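Succinate-semialdehyde dehydrogenase (Synechococcus sp., PDB 4ITA) catalyses the oxidation of succinic semialdehyde to succinate, probably with NADP+ as the hydride acceptor, as a member of the aldehyde dehydrogenase family. Local coordinates at residues G124-V129 and V201-L206; Q194-P199 and G221-P226; P226-L231 and I444-N449. One frame throughout, in Å; residues are numbered along the deposited sequence.

Interaction 1 (G124-V129 and V201-L206); sequences GILLAV and VKAATL. With NDP (NADPH dihydro-nicotinamide-adenine-dinucleotide phosphate), chain C.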
# COMPACT_ATOMS: atom_id res chain seq x y z
N GLY A 124 4.72 13.75 4.53
CA GLY A 124 6.01 14.27 4.97
C GLY A 124 7.11 13.88 4.00
O GLY A 124 6.93 13.96 2.79
N ILE A 125 8.24 13.45 4.54
CA ILE A 125 9.36 13.04 3.69
C ILE A 125 9.12 11.67 3.06
O ILE A 125 8.91 10.67 3.76
CB ILE A 125 10.68 12.98 4.48
CG1 ILE A 125 11.00 14.30 5.19
CG2 ILE A 125 11.82 12.58 3.57
CD1 ILE A 125 12.19 14.20 6.14
N LEU A 126 9.20 11.63 1.74
CA LEU A 126 9.16 10.39 0.96
C LEU A 126 10.56 10.07 0.45
O LEU A 126 11.23 10.92 -0.14
CB LEU A 126 8.22 10.56 -0.24
CG LEU A 126 8.19 9.48 -1.33
CD1 LEU A 126 7.66 8.15 -0.79
CD2 LEU A 126 7.33 9.94 -2.50
N LEU A 127 11.01 8.84 0.72
CA LEU A 127 12.22 8.31 0.10
C LEU A 127 11.87 7.66 -1.22
O LEU A 127 10.95 6.84 -1.28
CB LEU A 127 12.88 7.27 1.01
CG LEU A 127 13.91 6.34 0.35
CD1 LEU A 127 15.15 7.09 -0.10
CD2 LEU A 127 14.29 5.24 1.31
N ALA A 128 12.62 7.99 -2.26
CA ALA A 128 12.53 7.31 -3.54
C ALA A 128 13.86 6.70 -3.93
O ALA A 128 14.90 7.37 -3.90
CB ALA A 128 12.08 8.26 -4.61
N VAL A 129 13.83 5.42 -4.31
CA VAL A 129 14.99 4.71 -4.82
C VAL A 129 14.71 4.39 -6.28
O VAL A 129 13.71 3.74 -6.60
CB VAL A 129 15.26 3.42 -4.02
CG1 VAL A 129 16.40 2.62 -4.66
CG2 VAL A 129 15.57 3.75 -2.57
N VAL A 201 11.30 10.13 8.05
CA VAL A 201 10.95 9.57 6.75
C VAL A 201 9.66 8.75 6.92
O VAL A 201 9.60 7.86 7.76
CB VAL A 201 12.11 8.72 6.19
CG1 VAL A 201 11.69 7.99 4.93
CG2 VAL A 201 13.31 9.62 5.93
N LYS A 202 8.63 9.08 6.14
CA LYS A 202 7.29 8.54 6.39
C LYS A 202 6.84 7.44 5.43
O LYS A 202 5.89 6.71 5.72
CB LYS A 202 6.25 9.67 6.41
CG LYS A 202 6.55 10.77 7.44
CD LYS A 202 6.73 10.22 8.86
CE LYS A 202 6.88 11.37 9.84
NZ LYS A 202 7.22 10.93 11.22
N ALA A 203 7.53 7.32 4.30
CA ALA A 203 7.10 6.41 3.25
C ALA A 203 8.26 6.20 2.30
O ALA A 203 9.19 7.00 2.26
CB ALA A 203 5.92 7.00 2.51
N ALA A 204 8.21 5.12 1.53
CA ALA A 204 9.27 4.85 0.57
C ALA A 204 8.73 4.21 -0.70
O ALA A 204 7.82 3.38 -0.66
CB ALA A 204 10.34 3.98 1.19
N THR A 205 9.32 4.59 -1.82
CA THR A 205 8.96 4.04 -3.11
C THR A 205 10.23 3.57 -3.82
O THR A 205 11.29 4.22 -3.73
CB THR A 205 8.16 5.07 -3.95
OG1 THR A 205 7.64 4.45 -5.12
CG2 THR A 205 9.01 6.27 -4.32
N LEU A 206 10.15 2.43 -4.49
CA LEU A 206 11.30 1.93 -5.23
C LEU A 206 10.88 1.42 -6.59
O LEU A 206 9.89 0.69 -6.72
CB LEU A 206 12.02 0.82 -4.45
CG LEU A 206 13.28 0.23 -5.08
CD1 LEU A 206 14.30 -0.17 -4.02
CD2 LEU A 206 12.98 -1.00 -5.97
PA NDP C . 18.70 -2.49 -9.14
O1A NDP C . 17.56 -3.02 -8.31
O2A NDP C . 20.04 -3.16 -9.07
O5B NDP C . 18.91 -0.95 -8.77
C5B NDP C . 17.83 -0.02 -8.72
C4B NDP C . 18.03 0.98 -7.58
O4B NDP C . 17.98 0.28 -6.33
C3B NDP C . 19.39 1.66 -7.60
O3B NDP C . 19.26 2.97 -7.04
C2B NDP C . 20.22 0.80 -6.67
O2B NDP C . 21.32 1.48 -6.09
C1B NDP C . 19.19 0.52 -5.61
N9A NDP C . 19.43 -0.68 -4.80
C8A NDP C . 19.92 -1.88 -5.20
N7A NDP C . 19.94 -2.74 -4.15
C5A NDP C . 19.44 -2.10 -3.09
C6A NDP C . 19.18 -2.41 -1.67
N6A NDP C . 19.47 -3.63 -1.18
N1A NDP C . 18.65 -1.43 -0.91
C2A NDP C . 18.36 -0.21 -1.38
N3A NDP C . 18.57 0.14 -2.66
C4A NDP C . 19.10 -0.75 -3.52
O3 NDP C . 18.08 -2.47 -10.64
PN NDP C . 18.73 -2.69 -12.12
O1N NDP C . 19.72 -3.83 -12.13
O2N NDP C . 19.11 -1.33 -12.64
O5D NDP C . 17.43 -3.19 -12.93
C5D NDP C . 16.33 -2.31 -13.15
C4D NDP C . 15.04 -3.01 -12.77
O4D NDP C . 14.00 -2.04 -12.60
C3D NDP C . 14.55 -3.96 -13.85
O3D NDP C . 14.07 -5.17 -13.25
C2D NDP C . 13.45 -3.14 -14.49
O2D NDP C . 12.52 -3.99 -15.17
C1D NDP C . 12.82 -2.46 -13.29
N1N NDP C . 12.01 -1.32 -13.72
C2N NDP C . 10.77 -1.15 -13.23
C3N NDP C . 9.84 -0.39 -13.94
C7N NDP C . 8.45 -0.15 -13.41
O7N NDP C . 8.00 1.00 -13.46
N7N NDP C . 7.75 -1.16 -12.91
C4N NDP C . 10.18 0.21 -15.29
C5N NDP C . 11.63 0.34 -15.40
C6N NDP C . 12.48 -0.43 -14.62
P2B NDP C . 22.82 1.27 -6.63
O1X NDP C . 23.61 2.16 -5.71
O2X NDP C . 23.15 -0.19 -6.46
O3X NDP C . 22.87 1.73 -8.06

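Interaction 2 (Q194-P199 and G221-P226); sequences QVIKDP and GQEIKP. With EDO (1,2-ethanediol), chain N; EDO (1,2-ethanediol), chain P.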
# COMPACT_ATOMS: atom_id res chain seq x y z
N GLN A 194 19.56 3.52 6.72
CA GLN A 194 19.51 4.68 7.62
C GLN A 194 18.32 5.58 7.29
O GLN A 194 17.63 6.07 8.18
CB GLN A 194 20.79 5.50 7.52
CG GLN A 194 20.75 6.77 8.36
CD GLN A 194 21.94 7.67 8.14
OE1 GLN A 194 22.91 7.29 7.49
NE2 GLN A 194 21.86 8.89 8.66
N VAL A 195 18.09 5.80 6.00
CA VAL A 195 17.01 6.68 5.57
C VAL A 195 15.65 6.09 5.94
O VAL A 195 14.81 6.76 6.54
CB VAL A 195 17.11 6.99 4.08
CG1 VAL A 195 16.04 8.00 3.69
CG2 VAL A 195 18.48 7.56 3.75
N ILE A 196 15.43 4.82 5.61
CA ILE A 196 14.17 4.16 5.94
C ILE A 196 13.89 4.15 7.44
O ILE A 196 12.73 4.29 7.88
CB ILE A 196 14.14 2.71 5.41
CG1 ILE A 196 14.24 2.68 3.89
CG2 ILE A 196 12.89 1.96 5.90
CD1 ILE A 196 14.52 1.31 3.32
N LYS A 197 14.94 3.99 8.24
CA LYS A 197 14.79 3.91 9.69
C LYS A 197 14.68 5.27 10.37
O LYS A 197 14.38 5.34 11.57
CB LYS A 197 15.94 3.12 10.32
CG LYS A 197 15.82 1.62 10.11
CD LYS A 197 16.95 0.86 10.78
CE LYS A 197 16.64 -0.62 10.81
NZ LYS A 197 17.78 -1.39 11.39
N ASP A 198 14.91 6.35 9.63
CA ASP A 198 14.85 7.67 10.24
C ASP A 198 13.39 8.02 10.54
O ASP A 198 12.53 7.87 9.68
CB ASP A 198 15.46 8.72 9.32
CG ASP A 198 15.59 10.07 10.00
OD1 ASP A 198 14.59 10.81 10.06
OD2 ASP A 198 16.69 10.37 10.49
N PRO A 199 13.11 8.49 11.77
CA PRO A 199 11.71 8.73 12.14
C PRO A 199 11.02 9.80 11.31
O PRO A 199 9.79 9.81 11.23
CB PRO A 199 11.80 9.16 13.61
CG PRO A 199 13.23 9.55 13.82
CD PRO A 199 14.03 8.69 12.90
N GLY A 221 8.55 -2.20 6.18
CA GLY A 221 7.53 -2.94 6.91
C GLY A 221 7.83 -3.01 8.39
O GLY A 221 6.94 -2.81 9.22
N GLN A 222 9.09 -3.27 8.73
CA GLN A 222 9.50 -3.29 10.13
C GLN A 222 9.24 -1.95 10.81
O GLN A 222 8.93 -1.90 12.01
CB GLN A 222 10.98 -3.65 10.24
CG GLN A 222 11.52 -3.66 11.66
CD GLN A 222 10.87 -4.73 12.52
OE1 GLN A 222 10.53 -5.81 12.04
NE2 GLN A 222 10.70 -4.43 13.81
N GLU A 223 9.35 -0.86 10.05
CA GLU A 223 9.15 0.49 10.58
C GLU A 223 7.72 1.01 10.43
O GLU A 223 7.45 2.17 10.72
CB GLU A 223 10.11 1.47 9.90
CG GLU A 223 11.58 1.07 10.00
CD GLU A 223 12.05 0.94 11.43
OE1 GLU A 223 11.72 1.83 12.24
OE2 GLU A 223 12.75 -0.05 11.74
N ILE A 224 6.80 0.13 10.00
CA ILE A 224 5.39 0.50 9.81
C ILE A 224 5.24 1.66 8.83
O ILE A 224 4.54 2.64 9.09
CB ILE A 224 4.68 0.86 11.16
CG1 ILE A 224 5.07 -0.11 12.27
CG2 ILE A 224 3.15 0.89 10.99
CD1 ILE A 224 4.75 -1.55 11.97
N LYS A 225 5.92 1.56 7.69
CA LYS A 225 5.85 2.63 6.70
C LYS A 225 5.37 2.09 5.37
O LYS A 225 5.81 1.03 4.93
CB LYS A 225 7.21 3.32 6.56
CG LYS A 225 7.64 4.01 7.84
CD LYS A 225 9.05 4.58 7.78
CE LYS A 225 9.42 5.11 9.15
NZ LYS A 225 10.75 5.79 9.16
N PRO A 226 4.46 2.83 4.71
CA PRO A 226 3.92 2.35 3.44
C PRO A 226 4.93 2.42 2.31
O PRO A 226 5.84 3.26 2.32
CB PRO A 226 2.75 3.31 3.18
CG PRO A 226 3.15 4.58 3.88
CD PRO A 226 3.90 4.13 5.11
C1 EDO N . 24.63 4.25 9.02
O1 EDO N . 23.76 5.12 9.74
C2 EDO N . 24.22 2.82 9.30
O2 EDO N . 22.90 2.53 8.80
C1 EDO P . 10.40 -6.10 17.19
O1 EDO P . 9.40 -5.67 16.26
C2 EDO P . 9.73 -6.54 18.48
O2 EDO P . 9.13 -5.41 19.10
O HOH W 1 11.61 5.10 11.81

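Interaction 3 (P226-L231 and I444-N449); sequences PTLLEL and IRTFVN. With NDP (NADPH dihydro-nicotinamide-adenine-dinucleotide phosphate), chain C; EDO (1,2-ethanediol), chain F; EDO (1,2-ethanediol), chain K.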
# COMPACT_ATOMS: atom_id res chain seq x y z
N PRO A 226 4.46 2.83 4.71
CA PRO A 226 3.92 2.35 3.44
C PRO A 226 4.93 2.42 2.31
O PRO A 226 5.84 3.26 2.32
CB PRO A 226 2.75 3.31 3.18
CG PRO A 226 3.15 4.58 3.88
CD PRO A 226 3.90 4.13 5.11
N THR A 227 4.76 1.51 1.35
CA THR A 227 5.63 1.45 0.19
C THR A 227 4.87 1.28 -1.10
O THR A 227 3.68 0.95 -1.11
CB THR A 227 6.64 0.29 0.29
OG1 THR A 227 5.94 -0.95 0.48
CG2 THR A 227 7.60 0.50 1.44
N LEU A 228 5.58 1.51 -2.20
CA LEU A 228 5.10 1.24 -3.54
C LEU A 228 6.30 0.63 -4.25
O LEU A 228 7.40 1.19 -4.17
CB LEU A 228 4.65 2.54 -4.22
CG LEU A 228 3.97 2.41 -5.59
CD1 LEU A 228 3.06 3.59 -5.87
CD2 LEU A 228 4.98 2.29 -6.71
N LEU A 229 6.12 -0.51 -4.91
CA LEU A 229 7.20 -1.18 -5.63
C LEU A 229 6.86 -1.35 -7.10
O LEU A 229 5.83 -1.94 -7.43
CB LEU A 229 7.50 -2.55 -5.02
CG LEU A 229 8.01 -2.61 -3.59
CD1 LEU A 229 8.35 -4.05 -3.23
CD2 LEU A 229 9.24 -1.74 -3.41
N GLU A 230 7.72 -0.82 -7.95
CA GLU A 230 7.62 -0.96 -9.39
C GLU A 230 8.82 -1.78 -9.84
O GLU A 230 9.93 -1.26 -9.96
CB GLU A 230 7.64 0.43 -10.05
CG GLU A 230 6.43 1.32 -9.73
CD GLU A 230 5.24 1.10 -10.65
OE1 GLU A 230 5.34 0.28 -11.59
OE2 GLU A 230 4.20 1.77 -10.44
N LEU A 231 8.62 -3.08 -10.06
CA LEU A 231 9.74 -3.96 -10.34
C LEU A 231 9.73 -4.43 -11.79
O LEU A 231 9.02 -3.87 -12.63
CB LEU A 231 9.78 -5.13 -9.35
CG LEU A 231 9.64 -4.71 -7.88
CD1 LEU A 231 9.66 -5.94 -6.98
CD2 LEU A 231 10.73 -3.69 -7.44
N ILE A 444 -1.00 10.39 -7.24
CA ILE A 444 -1.04 11.46 -6.24
C ILE A 444 -1.81 11.04 -4.98
O ILE A 444 -1.80 11.75 -3.98
CB ILE A 444 -1.56 12.79 -6.85
CG1 ILE A 444 -1.07 14.00 -6.03
CG2 ILE A 444 -3.07 12.77 -7.05
CD1 ILE A 444 -1.30 15.34 -6.72
N ARG A 445 -2.45 9.88 -5.03
CA ARG A 445 -3.18 9.38 -3.86
C ARG A 445 -2.38 8.40 -3.00
O ARG A 445 -2.77 8.11 -1.88
CB ARG A 445 -4.49 8.71 -4.28
CG ARG A 445 -5.54 9.67 -4.80
CD ARG A 445 -6.07 10.60 -3.71
NE ARG A 445 -7.22 11.37 -4.19
CZ ARG A 445 -8.45 10.89 -4.27
NH1 ARG A 445 -8.71 9.65 -3.89
NH2 ARG A 445 -9.44 11.66 -4.72
N THR A 446 -1.27 7.89 -3.52
CA THR A 446 -0.54 6.82 -2.83
C THR A 446 0.04 7.25 -1.48
O THR A 446 -0.14 6.56 -0.47
CB THR A 446 0.59 6.28 -3.69
OG1 THR A 446 0.03 5.75 -4.90
CG2 THR A 446 1.33 5.17 -2.96
N PHE A 447 0.72 8.38 -1.47
CA PHE A 447 1.45 8.80 -0.28
C PHE A 447 0.86 10.06 0.34
O PHE A 447 1.56 11.03 0.61
CB PHE A 447 2.94 8.96 -0.60
CG PHE A 447 3.61 7.67 -0.98
CD1 PHE A 447 3.65 6.61 -0.09
CD2 PHE A 447 4.17 7.51 -2.24
CE1 PHE A 447 4.27 5.41 -0.43
CE2 PHE A 447 4.78 6.32 -2.59
CZ PHE A 447 4.83 5.27 -1.69
N VAL A 448 -0.44 10.02 0.57
CA VAL A 448 -1.12 11.06 1.32
C VAL A 448 -1.90 10.41 2.45
O VAL A 448 -2.22 9.21 2.38
CB VAL A 448 -2.10 11.89 0.45
CG1 VAL A 448 -1.34 12.67 -0.61
CG2 VAL A 448 -3.14 10.99 -0.19
N ASN A 449 -2.17 11.19 3.48
CA ASN A 449 -3.12 10.85 4.52
C ASN A 449 -4.51 11.16 4.00
O ASN A 449 -4.87 12.32 3.83
CB ASN A 449 -2.83 11.68 5.78
CG ASN A 449 -3.88 11.50 6.87
OD1 ASN A 449 -4.70 10.59 6.81
ND2 ASN A 449 -3.83 12.35 7.89
PA NDP C . 18.70 -2.49 -9.14
O1A NDP C . 17.56 -3.02 -8.31
O2A NDP C . 20.04 -3.16 -9.07
O5B NDP C . 18.91 -0.95 -8.77
C5B NDP C . 17.83 -0.02 -8.72
C4B NDP C . 18.03 0.98 -7.58
O4B NDP C . 17.98 0.28 -6.33
C3B NDP C . 19.39 1.66 -7.60
O3B NDP C . 19.26 2.97 -7.04
C2B NDP C . 20.22 0.80 -6.67
O2B NDP C . 21.32 1.48 -6.09
C1B NDP C . 19.19 0.52 -5.61
N9A NDP C . 19.43 -0.68 -4.80
C8A NDP C . 19.92 -1.88 -5.20
N7A NDP C . 19.94 -2.74 -4.15
C5A NDP C . 19.44 -2.10 -3.09
C6A NDP C . 19.18 -2.41 -1.67
N6A NDP C . 19.47 -3.63 -1.18
N1A NDP C . 18.65 -1.43 -0.91
C2A NDP C . 18.36 -0.21 -1.38
N3A NDP C . 18.57 0.14 -2.66
C4A NDP C . 19.10 -0.75 -3.52
O3 NDP C . 18.08 -2.47 -10.64
PN NDP C . 18.73 -2.69 -12.12
O1N NDP C . 19.72 -3.83 -12.13
O2N NDP C . 19.11 -1.33 -12.64
O5D NDP C . 17.43 -3.19 -12.93
C5D NDP C . 16.33 -2.31 -13.15
C4D NDP C . 15.04 -3.01 -12.77
O4D NDP C . 14.00 -2.04 -12.60
C3D NDP C . 14.55 -3.96 -13.85
O3D NDP C . 14.07 -5.17 -13.25
C2D NDP C . 13.45 -3.14 -14.49
O2D NDP C . 12.52 -3.99 -15.17
C1D NDP C . 12.82 -2.46 -13.29
N1N NDP C . 12.01 -1.32 -13.72
C2N NDP C . 10.77 -1.15 -13.23
C3N NDP C . 9.84 -0.39 -13.94
C7N NDP C . 8.45 -0.15 -13.41
O7N NDP C . 8.00 1.00 -13.46
N7N NDP C . 7.75 -1.16 -12.91
C4N NDP C . 10.18 0.21 -15.29
C5N NDP C . 11.63 0.34 -15.40
C6N NDP C . 12.48 -0.43 -14.62
P2B NDP C . 22.82 1.27 -6.63
O1X NDP C . 23.61 2.16 -5.71
O2X NDP C . 23.15 -0.19 -6.46
O3X NDP C . 22.87 1.73 -8.06
C1 EDO F . 2.40 11.91 -3.76
O1 EDO F . 3.65 11.46 -3.19
C2 EDO F . 1.22 11.18 -3.16
O2 EDO F . 1.25 9.84 -3.68
C1 EDO K . 2.34 -2.33 1.11
O1 EDO K . 1.15 -2.08 0.34
C2 EDO K . 2.82 -1.05 1.79
O2 EDO K . 1.94 0.04 1.51

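Interaction 1 (G124-V129 and V201-L206)
Val129 and Leu206 meet where two parallel strands reach the cofactor: CG1 of Val129 touches CD1 of Leu206 at 3.6 Å, and the two side chains cross obliquely. The same CG1, held anti to its backbone N (chi1 175°), also rests 3.3 Å from the adenosine ribose oxygen O4B of NADPH. One methyl branch thus touches both the neighbouring strand and the ligand. On this face of the sheet Leu127 follows, its CD2 branch meeting CB of Ala204 and its CB brushing CG1 of Val201. Helices 192-197 and 210-222 cover these residues: Leu127 packs on Val195 and Ile196, Ala204 and Leu206 on Leu216. The other face carries Leu126, Ala128, Ala203 and Thr205. There CD1 of Leu126 reaches over to CB of Ala203 at 3.9 Å, while CB of Ala128 faces CG2 of Thr205. At the far end from NADPH the CG2 methyls of Ile125 and Val201 touch, with their side chains at about a right angle.

The backbones are stitched by alternating bonds, from Lys202 N to Ile125 O, Leu127 N to Ala203 O, Thr205 N to Leu127 O (2.8 Å) and Val129 N to Thr205 O. Pairing is regular toward Val129 and disturbed around Lys202, whose backbone turns to near-helical angles; there the buried Ala203 N finds no partner. The Lys202 chain bends off so that NZ bonds to Pro199 O. Strand 152-156 borders 124-129 on its other edge, making it an inner strand of the parallel core of a mixed sheet, as in the Rossmann-type dinucleotide-binding domain, with the cofactor lying at the C-terminal ends of its strands.

Interaction 2 (Q194-P199 and G221-P226)
Lys225 reaches across to the end of helix 192-197 and donates from NZ to the carbonyl oxygen of Ile196 at 2.8 Å, the nitrogen tilted 27° from the carbonyl plane. Its side chain is fully extended beyond CG, so the aliphatic part runs straight to that carbonyl, with CE 3.6 Å from Ile196 O. The backbone O of Asp198 also lies 2.8 Å from NZ. A water takes another bond from NZ at 2.9 Å and passes a hydrogen to Lys197 O; it also reaches Glu223 OE1, weakly. A last bond runs to Val201 O, at the start of the next strand, so NZ is bonded to two backbone oxygens and a water where the helix gives way to strand 201-207. This buried charge probably interacts favourably with the negative end of the helix dipole.

Glu223 lies alongside: its CG sits 4.0 Å from Ile196 O, and OE2 rests 3.9 Å from CG of Lys197. The two opposite charges here do not pair. Lys197 NZ makes a salt bridge with Glu193, while OE1 of Glu223 goes to Arg432 of the second subunit, which ties this corner to the dimer interface. Both segments belong to the alternating strands and helices of a Rossmann-type domain, in which helix 210-222 makes the crossover between parallel strands 201-207 and 227-230.

Lys225 follows directly on the end of helix 210-222, whose cap probably fixes where its chain starts. A Schellman motif closes this helix: Ile224, with positive phi, is its C-prime residue, Ile224 N bonds to Gly221 O and Lys225 N to Ala220 O. Asp198, which forms a salt bridge with Arg200, also packs on Asp28 and Leu31 of helix 24-41.

Interaction 3 (P226-L231 and I444-N449)
Phe447 packs its ring against the start of strand 227-230, CZ lying 3.7 Å from CB of Leu228. That strand is part of the Rossmann-type sheet, and Phe447 sits in the turn that leads from helix 440-445 into strand 448-455. The tight part is mostly apolar, though CE1 of the ring also lies 3.8 Å from Pro226 O. Thr227 C stands at the ring edge, near its plane. Thr446 CG2, 3.5 Å above the plane, lies over the ring centre, and the same methyl touches CD1 of Leu228 at 3.7 Å; one methyl therefore joins ring and strand. The side chains of Leu228 and Thr446 cross at about a right angle. Ala203 and Thr205 of strand 201-207 also touch the ring.

The looser part holds small molecules, probably from the crystallisation liquor. One ethanediol accepts a straight bond from Phe447 N at its O2 (2.7 Å), close to where the helix ends; another gives a weak bond to Thr227 O. Thr446 OG1 turns back to Ala442 O of the preceding helix 440-445.

Further along the strand, away from Phe447, Glu230, the glutamate of the family's Glu-Leu-Gly-Gly signature, and Leu231 reach the nicotinamide end of NADPH. Its carboxamide N7N donates to Glu230 OE1 at 3.1 Å and, almost straight at 173°, to Leu231 O at 3.0 Å.

Strand 201-207 is common ground. Interaction 1 pairs one of its edges with 124-129, and the opposite edge is bonded to the segment of interaction 3, Leu206 O receiving Glu230 N at 2.9 Å. Interaction 2 bridges the helices on either side of this strand in the chain; it touches interaction 1 through Lys225 and Val201 (2.7 Å between NZ and O), and Ala204 N lies 3.1 Å from Pro226 O, a residue shared with interaction 3. The centres of interactions 2 and 3 both stand about 9 Å from that of interaction 1. Interactions 1 and 3 both touch NADPH, at the adenosine ribose and the nicotinamide carboxamide respectively, while interactions 2 and 3 both touch the second subunit.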